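Long-range contacts in scarecrow-like protein 3 (Arabidopsis thaliana, PDB 6KPB), which probably regulates transcription in plant development, as a GRAS-family protein that binds zinc-finger partners such as JKD/IDD10: residues 63-67 with 104-108; 184-188 with 219-225; 250-254 with 341-347; 369-374 with 469-474. One frame throughout, in Å; residues are numbered along the deposited sequence.

Contact 1: 63-67 with 104-108; sequences CANHV and LANRI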
# COMPACT_ATOMS: atom_id res chain seq x y z
N CYS A 63 -16.89 18.13 13.39
CA CYS A 63 -16.24 18.09 12.08
C CYS A 63 -17.24 17.74 10.98
O CYS A 63 -17.26 18.38 9.92
CB CYS A 63 -15.09 17.08 12.09
SG CYS A 63 -14.33 16.80 10.48
N ALA A 64 -18.10 16.75 11.23
CA ALA A 64 -19.09 16.35 10.23
C ALA A 64 -20.01 17.51 9.87
O ALA A 64 -20.40 17.66 8.71
CB ALA A 64 -19.90 15.16 10.74
N ASN A 65 -20.38 18.33 10.86
CA ASN A 65 -21.17 19.52 10.56
C ASN A 65 -20.40 20.49 9.68
O ASN A 65 -20.94 21.03 8.71
CB ASN A 65 -21.61 20.20 11.86
CG ASN A 65 -22.93 19.66 12.38
OD1 ASN A 65 -23.80 19.26 11.60
ND2 ASN A 65 -23.09 19.67 13.69
N HIS A 66 -19.12 20.71 9.99
CA HIS A 66 -18.28 21.54 9.13
C HIS A 66 -18.13 20.94 7.74
O HIS A 66 -18.03 21.67 6.75
CB HIS A 66 -16.91 21.76 9.78
CG HIS A 66 -16.96 22.58 11.03
ND1 HIS A 66 -15.93 22.63 11.93
CD2 HIS A 66 -17.92 23.41 11.51
CE1 HIS A 66 -16.25 23.44 12.93
NE2 HIS A 66 -17.45 23.92 12.70
N VAL A 67 -18.10 19.60 7.65
CA VAL A 67 -18.08 18.95 6.35
C VAL A 67 -19.35 19.29 5.58
O VAL A 67 -19.29 19.69 4.40
CB VAL A 67 -17.93 17.42 6.51
CG1 VAL A 67 -18.01 16.73 5.16
CG2 VAL A 67 -16.63 17.08 7.22
N LEU A 104 -13.83 10.81 7.38
CA LEU A 104 -14.29 12.18 7.19
C LEU A 104 -13.32 12.97 6.33
O LEU A 104 -13.74 13.73 5.44
CB LEU A 104 -14.48 12.87 8.54
CG LEU A 104 -15.72 12.50 9.35
CD1 LEU A 104 -15.73 13.22 10.69
CD2 LEU A 104 -16.97 12.82 8.55
N ALA A 105 -12.02 12.81 6.57
CA ALA A 105 -11.03 13.51 5.76
C ALA A 105 -11.06 13.05 4.31
O ALA A 105 -10.81 13.84 3.40
CB ALA A 105 -9.63 13.32 6.35
N ASN A 106 -11.39 11.78 4.07
CA ASN A 106 -11.52 11.29 2.70
C ASN A 106 -12.73 11.92 2.01
O ASN A 106 -12.68 12.22 0.81
CB ASN A 106 -11.63 9.77 2.69
CG ASN A 106 -10.54 9.11 1.86
OD1 ASN A 106 -9.42 8.91 2.34
ND2 ASN A 106 -10.86 8.77 0.62
N ARG A 107 -13.82 12.14 2.75
CA ARG A 107 -15.02 12.70 2.15
C ARG A 107 -14.79 14.13 1.69
O ARG A 107 -15.14 14.49 0.56
CB ARG A 107 -16.19 12.64 3.14
CG ARG A 107 -17.50 13.14 2.56
CD ARG A 107 -18.63 13.06 3.56
NE ARG A 107 -19.91 13.41 2.95
CZ ARG A 107 -20.70 12.54 2.33
NH1 ARG A 107 -20.35 11.26 2.24
NH2 ARG A 107 -21.84 12.95 1.79
N ILE A 108 -14.21 14.97 2.55
CA ILE A 108 -13.93 16.35 2.15
C ILE A 108 -12.86 16.41 1.08
O ILE A 108 -12.79 17.39 0.33
CB ILE A 108 -13.52 17.20 3.36
CG1 ILE A 108 -12.12 16.83 3.83
CG2 ILE A 108 -14.50 17.03 4.48
CD1 ILE A 108 -11.82 17.31 5.23
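The helical turns that carry Val67 and Ile108 run almost parallel, their axes 10.6 Å apart and only 9° from a common direction, and no hydrogen bond crosses between them. The closest touch is at Val67, whose CG2 lies 3.5 Å from Ile108 CG2. The Val67 CG1 methyl is on the same Ile108 methyl, and the two side chains meet at about a right angle. Ile108 turns CG1 into the crowded position between its own N and carbonyl carbon (chi1 72°), which leaves CG2 to face the valine. One turn earlier Leu104 spreads its two methyls over the other helix: CD1 rests 3.8 Å from Cys63 SG, while CD2 is 4.3 Å from Ala64 CB. Arg107 adds only its aliphatic shaft, CD standing 4.1 Å from Val67 CG1; its extended chain goes on to hand NH1 to the carbonyl O of Ile405. Both segments belong to the predicted leucine repeat I. Leu79 of helix 72-85 touches both Cys63 and Ile108, Ala64 leans on Leu364 of helix 360-381, Leu104 meets Ile405 of helix 387-406, and Ile108 also packs on Leu115 of the second subunit.

Contact 2: 184-188 with 219-225; sequences LQAFN and EAEKLDI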
# COMPACT_ATOMS: atom_id res chain seq x y z
N LEU A 184 -21.05 -30.92 3.95
CA LEU A 184 -20.66 -32.17 3.29
C LEU A 184 -20.77 -33.35 4.26
O LEU A 184 -21.38 -34.37 3.94
CB LEU A 184 -19.24 -32.05 2.74
CG LEU A 184 -19.09 -31.59 1.30
CD1 LEU A 184 -17.64 -31.24 1.00
CD2 LEU A 184 -19.58 -32.67 0.35
N GLN A 185 -20.18 -33.21 5.45
CA GLN A 185 -20.24 -34.28 6.44
C GLN A 185 -21.68 -34.55 6.87
O GLN A 185 -22.07 -35.70 7.06
CB GLN A 185 -19.38 -33.93 7.65
CG GLN A 185 -19.54 -34.87 8.83
CD GLN A 185 -19.07 -36.28 8.53
OE1 GLN A 185 -17.87 -36.58 8.59
NE2 GLN A 185 -20.01 -37.16 8.20
N ALA A 186 -22.48 -33.49 7.03
CA ALA A 186 -23.85 -33.66 7.48
C ALA A 186 -24.69 -34.37 6.43
O ALA A 186 -25.51 -35.24 6.77
CB ALA A 186 -24.46 -32.30 7.83
N PHE A 187 -24.52 -34.01 5.16
CA PHE A 187 -25.19 -34.74 4.08
C PHE A 187 -24.80 -36.21 4.08
O PHE A 187 -25.63 -37.08 3.84
CB PHE A 187 -24.86 -34.10 2.73
CG PHE A 187 -25.88 -33.10 2.26
CD1 PHE A 187 -27.23 -33.33 2.44
CD2 PHE A 187 -25.48 -31.94 1.62
CE1 PHE A 187 -28.17 -32.41 2.01
CE2 PHE A 187 -26.42 -31.02 1.18
CZ PHE A 187 -27.76 -31.25 1.37
N ASN A 188 -23.52 -36.49 4.35
CA ASN A 188 -23.06 -37.88 4.35
C ASN A 188 -23.63 -38.66 5.53
O ASN A 188 -23.84 -39.87 5.43
CB ASN A 188 -21.54 -37.92 4.38
CG ASN A 188 -20.98 -39.20 3.78
OD1 ASN A 188 -21.64 -40.24 3.77
ND2 ASN A 188 -19.76 -39.13 3.27
N GLU A 219 -12.22 -33.09 0.57
CA GLU A 219 -13.07 -33.65 1.62
C GLU A 219 -14.14 -34.57 1.04
O GLU A 219 -14.41 -35.63 1.60
CB GLU A 219 -13.71 -32.52 2.42
CG GLU A 219 -14.48 -32.98 3.65
CD GLU A 219 -13.59 -33.56 4.73
OE1 GLU A 219 -12.37 -33.30 4.71
OE2 GLU A 219 -14.11 -34.28 5.62
N ALA A 220 -14.74 -34.17 -0.08
CA ALA A 220 -15.77 -35.01 -0.70
C ALA A 220 -15.19 -36.34 -1.17
O ALA A 220 -15.86 -37.38 -1.09
CB ALA A 220 -16.42 -34.26 -1.86
N GLU A 221 -13.95 -36.33 -1.67
CA GLU A 221 -13.29 -37.57 -2.05
C GLU A 221 -13.05 -38.46 -0.84
O GLU A 221 -13.15 -39.69 -0.94
CB GLU A 221 -11.98 -37.28 -2.78
N LYS A 222 -12.73 -37.86 0.31
CA LYS A 222 -12.59 -38.64 1.53
C LYS A 222 -13.94 -39.12 2.04
O LYS A 222 -14.06 -40.24 2.54
CB LYS A 222 -11.88 -37.82 2.61
CG LYS A 222 -10.41 -37.53 2.32
CD LYS A 222 -9.84 -36.55 3.34
CE LYS A 222 -8.40 -36.19 3.01
NZ LYS A 222 -7.94 -35.01 3.80
N LEU A 223 -14.97 -38.29 1.91
CA LEU A 223 -16.31 -38.63 2.38
C LEU A 223 -17.07 -39.52 1.41
O LEU A 223 -18.19 -39.93 1.73
CB LEU A 223 -17.11 -37.35 2.64
CG LEU A 223 -16.83 -36.65 3.97
CD1 LEU A 223 -17.59 -35.34 4.06
CD2 LEU A 223 -17.19 -37.57 5.12
N ASP A 224 -16.49 -39.84 0.25
CA ASP A 224 -17.12 -40.69 -0.75
C ASP A 224 -18.50 -40.15 -1.14
O ASP A 224 -19.50 -40.87 -1.18
CB ASP A 224 -17.21 -42.14 -0.26
CG ASP A 224 -17.46 -43.13 -1.39
OD1 ASP A 224 -16.65 -43.17 -2.33
OD2 ASP A 224 -18.48 -43.85 -1.33
N ILE A 225 -18.54 -38.85 -1.42
CA ILE A 225 -19.76 -38.15 -1.82
C ILE A 225 -19.62 -37.77 -3.29
O ILE A 225 -18.62 -37.14 -3.66
CB ILE A 225 -20.01 -36.90 -0.96
CG1 ILE A 225 -20.65 -37.28 0.38
CG2 ILE A 225 -20.88 -35.90 -1.70
CD1 ILE A 225 -21.08 -36.09 1.22
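Leu223 lies against the helix of Leu184 and Asn188, and its side chain is a good thread to follow. Its CB starts beside the Asn188 amide, 3.3 Å from ND2, and CG carries the chain on past the same nitrogen. CG points away from the carbonyl carbon of Leu223 (chi1 -80°), and from there the two methyls divide. CD1 settles on the backbone of the opposite helix, 3.6 Å from Gln185 N, and also reaches Leu184 CB at 3.9 Å. CD2 lies between the Asn188 amide and Gln185 OE1, 3.7 Å from the latter, and the leucine and glutamine side chains cross at about a right angle. Cut back to an alanine, this residue would probably leave Leu184 CB and the Gln185 backbone without the methyl that covers them, and the Asn188 amide without its apolar neighbour CD2. Asn188 ND2 donates to Leu223 O near the end of the second helix, but that bond is modelled as very short and bent, so its details are doubtful. Beyond it Asp224 takes positive phi and the chain turns back, so that Ile225 CD1 comes 3.2 Å from Leu184 O and 3.7 Å from Asn188 CB. Leu184 CD2 packs on Ile225 CD1 at 3.8 Å and against Ala220 CB, and Leu184 also touches Leu197 of strand 196-203. The helices lie 20° from parallel, axes 10.5 Å apart, as neighbours from successive beta-alpha-beta crossovers do, here in the Rossmann-like fold of the GRAS domain.

Contact 3: 250-254 with 341-347; sequences EALAV and LSPKVMV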
# COMPACT_ATOMS: atom_id res chain seq x y z
N GLU A 250 -33.12 -30.58 -10.31
CA GLU A 250 -32.27 -30.59 -9.13
C GLU A 250 -32.75 -29.54 -8.14
O GLU A 250 -33.08 -28.41 -8.52
CB GLU A 250 -30.81 -30.35 -9.49
CG GLU A 250 -30.55 -29.06 -10.26
CD GLU A 250 -29.07 -28.82 -10.51
OE1 GLU A 250 -28.69 -27.66 -10.77
OE2 GLU A 250 -28.29 -29.79 -10.45
N ALA A 251 -32.79 -29.91 -6.86
CA ALA A 251 -33.20 -28.99 -5.82
C ALA A 251 -32.12 -27.94 -5.59
O ALA A 251 -30.92 -28.25 -5.58
CB ALA A 251 -33.50 -29.75 -4.53
N LEU A 252 -32.55 -26.70 -5.39
CA LEU A 252 -31.65 -25.55 -5.39
C LEU A 252 -31.74 -24.81 -4.06
O LEU A 252 -32.83 -24.66 -3.49
CB LEU A 252 -31.98 -24.60 -6.55
CG LEU A 252 -30.97 -23.49 -6.84
CD1 LEU A 252 -29.66 -24.09 -7.32
CD2 LEU A 252 -31.53 -22.52 -7.87
N ALA A 253 -30.59 -24.33 -3.59
CA ALA A 253 -30.51 -23.48 -2.41
C ALA A 253 -29.54 -22.35 -2.69
O ALA A 253 -28.51 -22.55 -3.33
CB ALA A 253 -30.06 -24.27 -1.17
N VAL A 254 -29.89 -21.15 -2.23
CA VAL A 254 -29.09 -19.95 -2.46
C VAL A 254 -28.66 -19.39 -1.10
O VAL A 254 -29.49 -19.22 -0.20
CB VAL A 254 -29.87 -18.89 -3.26
CG1 VAL A 254 -29.08 -17.60 -3.35
CG2 VAL A 254 -30.19 -19.41 -4.65
N LEU A 341 -35.28 -18.58 -10.48
CA LEU A 341 -34.54 -19.83 -10.41
C LEU A 341 -35.25 -20.90 -9.58
O LEU A 341 -34.80 -22.05 -9.56
CB LEU A 341 -33.14 -19.59 -9.84
CG LEU A 341 -32.21 -18.72 -10.69
CD1 LEU A 341 -30.77 -18.84 -10.20
CD2 LEU A 341 -32.32 -19.08 -12.16
N SER A 342 -36.35 -20.54 -8.92
CA SER A 342 -37.12 -21.44 -8.07
C SER A 342 -36.25 -22.17 -7.03
O SER A 342 -36.22 -23.40 -7.00
CB SER A 342 -37.88 -22.46 -8.91
OG SER A 342 -37.00 -23.39 -9.49
N PRO A 343 -35.54 -21.44 -6.17
CA PRO A 343 -34.79 -22.12 -5.11
C PRO A 343 -35.74 -22.70 -4.07
O PRO A 343 -36.79 -22.13 -3.77
CB PRO A 343 -33.91 -21.02 -4.53
CG PRO A 343 -34.69 -19.78 -4.76
CD PRO A 343 -35.36 -19.98 -6.10
N LYS A 344 -35.35 -23.85 -3.52
CA LYS A 344 -36.15 -24.44 -2.45
C LYS A 344 -35.98 -23.68 -1.15
O LYS A 344 -36.89 -23.67 -0.31
CB LYS A 344 -35.78 -25.91 -2.27
CG LYS A 344 -36.99 -26.84 -2.23
CD LYS A 344 -36.57 -28.28 -2.07
CE LYS A 344 -37.77 -29.15 -1.73
NZ LYS A 344 -37.40 -30.58 -1.60
N VAL A 345 -34.84 -23.02 -0.96
CA VAL A 345 -34.62 -22.16 0.19
C VAL A 345 -33.56 -21.13 -0.18
O VAL A 345 -32.60 -21.43 -0.90
CB VAL A 345 -34.22 -22.96 1.45
CG1 VAL A 345 -32.83 -23.57 1.30
CG2 VAL A 345 -34.29 -22.08 2.69
N MET A 346 -33.75 -19.90 0.29
CA MET A 346 -32.73 -18.86 0.23
C MET A 346 -32.42 -18.42 1.64
O MET A 346 -33.32 -18.07 2.40
CB MET A 346 -33.18 -17.66 -0.61
CG MET A 346 -32.17 -16.53 -0.63
SD MET A 346 -32.63 -15.16 -1.72
CE MET A 346 -34.07 -14.51 -0.86
N VAL A 347 -31.14 -18.43 2.00
CA VAL A 347 -30.69 -18.04 3.32
C VAL A 347 -29.90 -16.74 3.20
O VAL A 347 -29.00 -16.63 2.36
CB VAL A 347 -29.85 -19.15 3.99
CG1 VAL A 347 -30.74 -20.35 4.29
CG2 VAL A 347 -28.70 -19.57 3.11
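Val254 and Val345 sit at the centre of a parallel strand pairing. Val254 bonds to the partner strand through both its backbone groups: its N donates to Val345 O at 3.0 Å, and its O accepts from Val347 N at 2.9 Å, so the two bonds bracket Met346. Just before them Lys344 N reaches Leu252 O at 2.6 Å. On the side to which Val254 points, its CG2 lies 4.1 Å from Pro343 CB. Leu252, its CG swung opposite the backbone N (chi1 -169°), brings CD2 to 3.9 Å from CB of Leu341, which comes from the loop before the strand and is crossed at a slant. On the other face Ala253 CB touches Val345 CG1 at 3.8 Å. The Lys344 shaft passes Ala251 CB before its NZ makes a salt bridge with Glu164. Further out, helix 145-160 covers the Ala253 face, with Ile157 on Ala253 and Ala160 on Val345. Val241 and Leu244 touch Leu341, while His168 and Ile170 touch Leu252. Backbone bonds tie Ala251 and Ala253 to strand 166-171, which contains the predicted VHIID motif, and Met346 to Trp480. Strand 251-257 is thus an inner strand of the parallel, Rossmann-like part of the sheet, and strand 345-351 carries it on to the antiparallel strand 472-482.

Contact 4: 369-374 with 469-474; sequences YTYAAL and WQDRPL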
# COMPACT_ATOMS: atom_id res chain seq x y z
N TYR A 369 -22.46 3.98 16.85
CA TYR A 369 -22.94 3.04 17.86
C TYR A 369 -22.66 1.60 17.46
O TYR A 369 -22.28 0.78 18.31
CB TYR A 369 -24.44 3.25 18.10
CG TYR A 369 -24.75 4.42 19.01
CD1 TYR A 369 -24.84 4.25 20.38
CD2 TYR A 369 -24.97 5.69 18.49
CE1 TYR A 369 -25.13 5.31 21.22
CE2 TYR A 369 -25.26 6.76 19.32
CZ TYR A 369 -25.34 6.56 20.68
OH TYR A 369 -25.62 7.62 21.51
N THR A 370 -22.85 1.26 16.18
CA THR A 370 -22.64 -0.11 15.74
C THR A 370 -21.19 -0.53 15.90
O THR A 370 -20.89 -1.57 16.51
CB THR A 370 -23.09 -0.27 14.29
OG1 THR A 370 -24.48 0.03 14.17
CG2 THR A 370 -22.85 -1.70 13.81
N TYR A 371 -20.26 0.27 15.37
CA TYR A 371 -18.86 -0.12 15.41
C TYR A 371 -18.22 0.11 16.77
O TYR A 371 -17.18 -0.49 17.05
CB TYR A 371 -18.09 0.63 14.32
CG TYR A 371 -18.46 0.14 12.93
CD1 TYR A 371 -17.85 -0.99 12.39
CD2 TYR A 371 -19.43 0.78 12.19
CE1 TYR A 371 -18.20 -1.45 11.14
CE2 TYR A 371 -19.79 0.33 10.93
CZ TYR A 371 -19.16 -0.79 10.41
OH TYR A 371 -19.51 -1.24 9.16
N ALA A 372 -18.82 0.94 17.62
CA ALA A 372 -18.37 0.99 19.01
C ALA A 372 -18.59 -0.35 19.69
O ALA A 372 -17.76 -0.79 20.50
CB ALA A 372 -19.10 2.10 19.77
N ALA A 373 -19.69 -1.02 19.37
CA ALA A 373 -19.94 -2.35 19.91
C ALA A 373 -18.96 -3.36 19.33
O ALA A 373 -18.37 -4.16 20.06
CB ALA A 373 -21.38 -2.77 19.62
N LEU A 374 -18.76 -3.34 18.00
CA LEU A 374 -17.84 -4.27 17.37
C LEU A 374 -16.41 -4.07 17.87
O LEU A 374 -15.71 -5.04 18.17
CB LEU A 374 -17.91 -4.14 15.85
CG LEU A 374 -19.14 -4.76 15.19
CD1 LEU A 374 -19.29 -4.26 13.77
CD2 LEU A 374 -19.05 -6.27 15.23
N TRP A 469 -24.23 -8.16 20.21
CA TRP A 469 -23.19 -7.99 21.21
C TRP A 469 -23.78 -7.14 22.33
O TRP A 469 -24.21 -6.01 22.08
CB TRP A 469 -21.94 -7.34 20.63
CG TRP A 469 -20.98 -6.88 21.68
CD1 TRP A 469 -20.77 -5.59 22.10
CD2 TRP A 469 -20.11 -7.70 22.47
NE1 TRP A 469 -19.82 -5.57 23.09
CE2 TRP A 469 -19.40 -6.84 23.33
CE3 TRP A 469 -19.86 -9.07 22.53
CZ2 TRP A 469 -18.45 -7.32 24.24
CZ3 TRP A 469 -18.93 -9.54 23.43
CH2 TRP A 469 -18.23 -8.67 24.27
N GLN A 470 -23.79 -7.68 23.54
CA GLN A 470 -24.53 -7.09 24.65
C GLN A 470 -25.98 -6.89 24.22
O GLN A 470 -26.69 -7.87 23.97
CB GLN A 470 -23.90 -5.76 25.09
CG GLN A 470 -22.40 -5.83 25.37
CD GLN A 470 -22.06 -6.60 26.63
OE1 GLN A 470 -22.26 -7.81 26.71
NE2 GLN A 470 -21.54 -5.89 27.63
N ASP A 471 -26.43 -5.64 24.12
CA ASP A 471 -27.77 -5.33 23.66
C ASP A 471 -27.80 -4.80 22.23
O ASP A 471 -28.89 -4.51 21.72
CB ASP A 471 -28.44 -4.32 24.60
CG ASP A 471 -28.87 -4.94 25.92
OD1 ASP A 471 -28.66 -6.16 26.10
OD2 ASP A 471 -29.41 -4.20 26.77
N ARG A 472 -26.65 -4.66 21.58
CA ARG A 472 -26.58 -4.02 20.28
C ARG A 472 -26.73 -5.07 19.18
O ARG A 472 -25.92 -6.00 19.11
CB ARG A 472 -25.26 -3.29 20.11
CG ARG A 472 -25.15 -2.51 18.82
CD ARG A 472 -26.03 -1.27 18.84
NE ARG A 472 -26.02 -0.57 17.56
CZ ARG A 472 -26.58 0.62 17.36
NH1 ARG A 472 -27.17 1.25 18.36
NH2 ARG A 472 -26.53 1.18 16.16
N PRO A 473 -27.73 -4.95 18.30
CA PRO A 473 -27.82 -5.88 17.17
C PRO A 473 -26.68 -5.67 16.19
O PRO A 473 -26.24 -4.55 15.95
CB PRO A 473 -29.17 -5.53 16.53
CG PRO A 473 -29.93 -4.79 17.59
CD PRO A 473 -28.89 -4.05 18.38
N LEU A 474 -26.21 -6.78 15.61
CA LEU A 474 -25.09 -6.75 14.67
C LEU A 474 -25.43 -7.38 13.33
O LEU A 474 -25.23 -6.74 12.29
CB LEU A 474 -23.87 -7.45 15.29
CG LEU A 474 -23.27 -6.82 16.54
CD1 LEU A 474 -22.09 -7.64 17.03
CD2 LEU A 474 -22.86 -5.38 16.29
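Arg472 lays its guanidinium against the helix at Tyr369 and Thr370, one face of the group under Tyr369 CB, which stands 3.4 Å from NH1. The tyrosine ring plane is only 18° from the guanidinium plane, although NH1 approaches the ring obliquely; Tyr369 also packs on the bound peptide. In its own plane the group uses NH2, which donates to Thr370 OG1 at 3.1 Å with an N-H...O angle of 158°. The arginine gets there by a bend at chi2 (72°), after its CG has passed 3.9 Å from Ala373 CB. Next to it Trp469 brings CD1 to 3.8 Å from the same Ala373 CB, and its ring meets Tyr456 edge-to-face. Leu374 and Leu474 lie alongside each other, heading in opposite directions, with CD2 of Leu374 3.8 Å from CD1 of Leu474. The strand runs almost perpendicular to the helix. A leucine in place of Arg472 would probably leave Glu366, which makes a salt bridge with NH2, without its countercharge, and Thr370 OG1 short of a donor. The two bonds to NH2 probably hold the guanidinium against turning. His355 and Ser353 also bond the Thr370 hydroxyl, so a charged and polar cluster, with the Arg472-Glu366 pair in it, sits beside apolar packing.

The four contacts follow one another along the chain and none touches another. Contacts 1 and 2 lie far apart in the GRAS domain, their centres 53 Å apart on opposite sides of the chain's centre: one in the helical part beside the second subunit, the other among outer helices of the Rossmann-like part. Contacts 2 and 3 share that latter part, nearest atoms about 8 Å apart. Contact 3 leads to contact 4 through the chain, since strand 345-351 precedes helix 360-381, and through the sheet, where strands 345-351 and 472-482 are neighbours. Helix 360-381 also touches contact 1, about 12 Å from contact 4 at the nearest atoms, and within segment 369-374 it packs on the bound peptide.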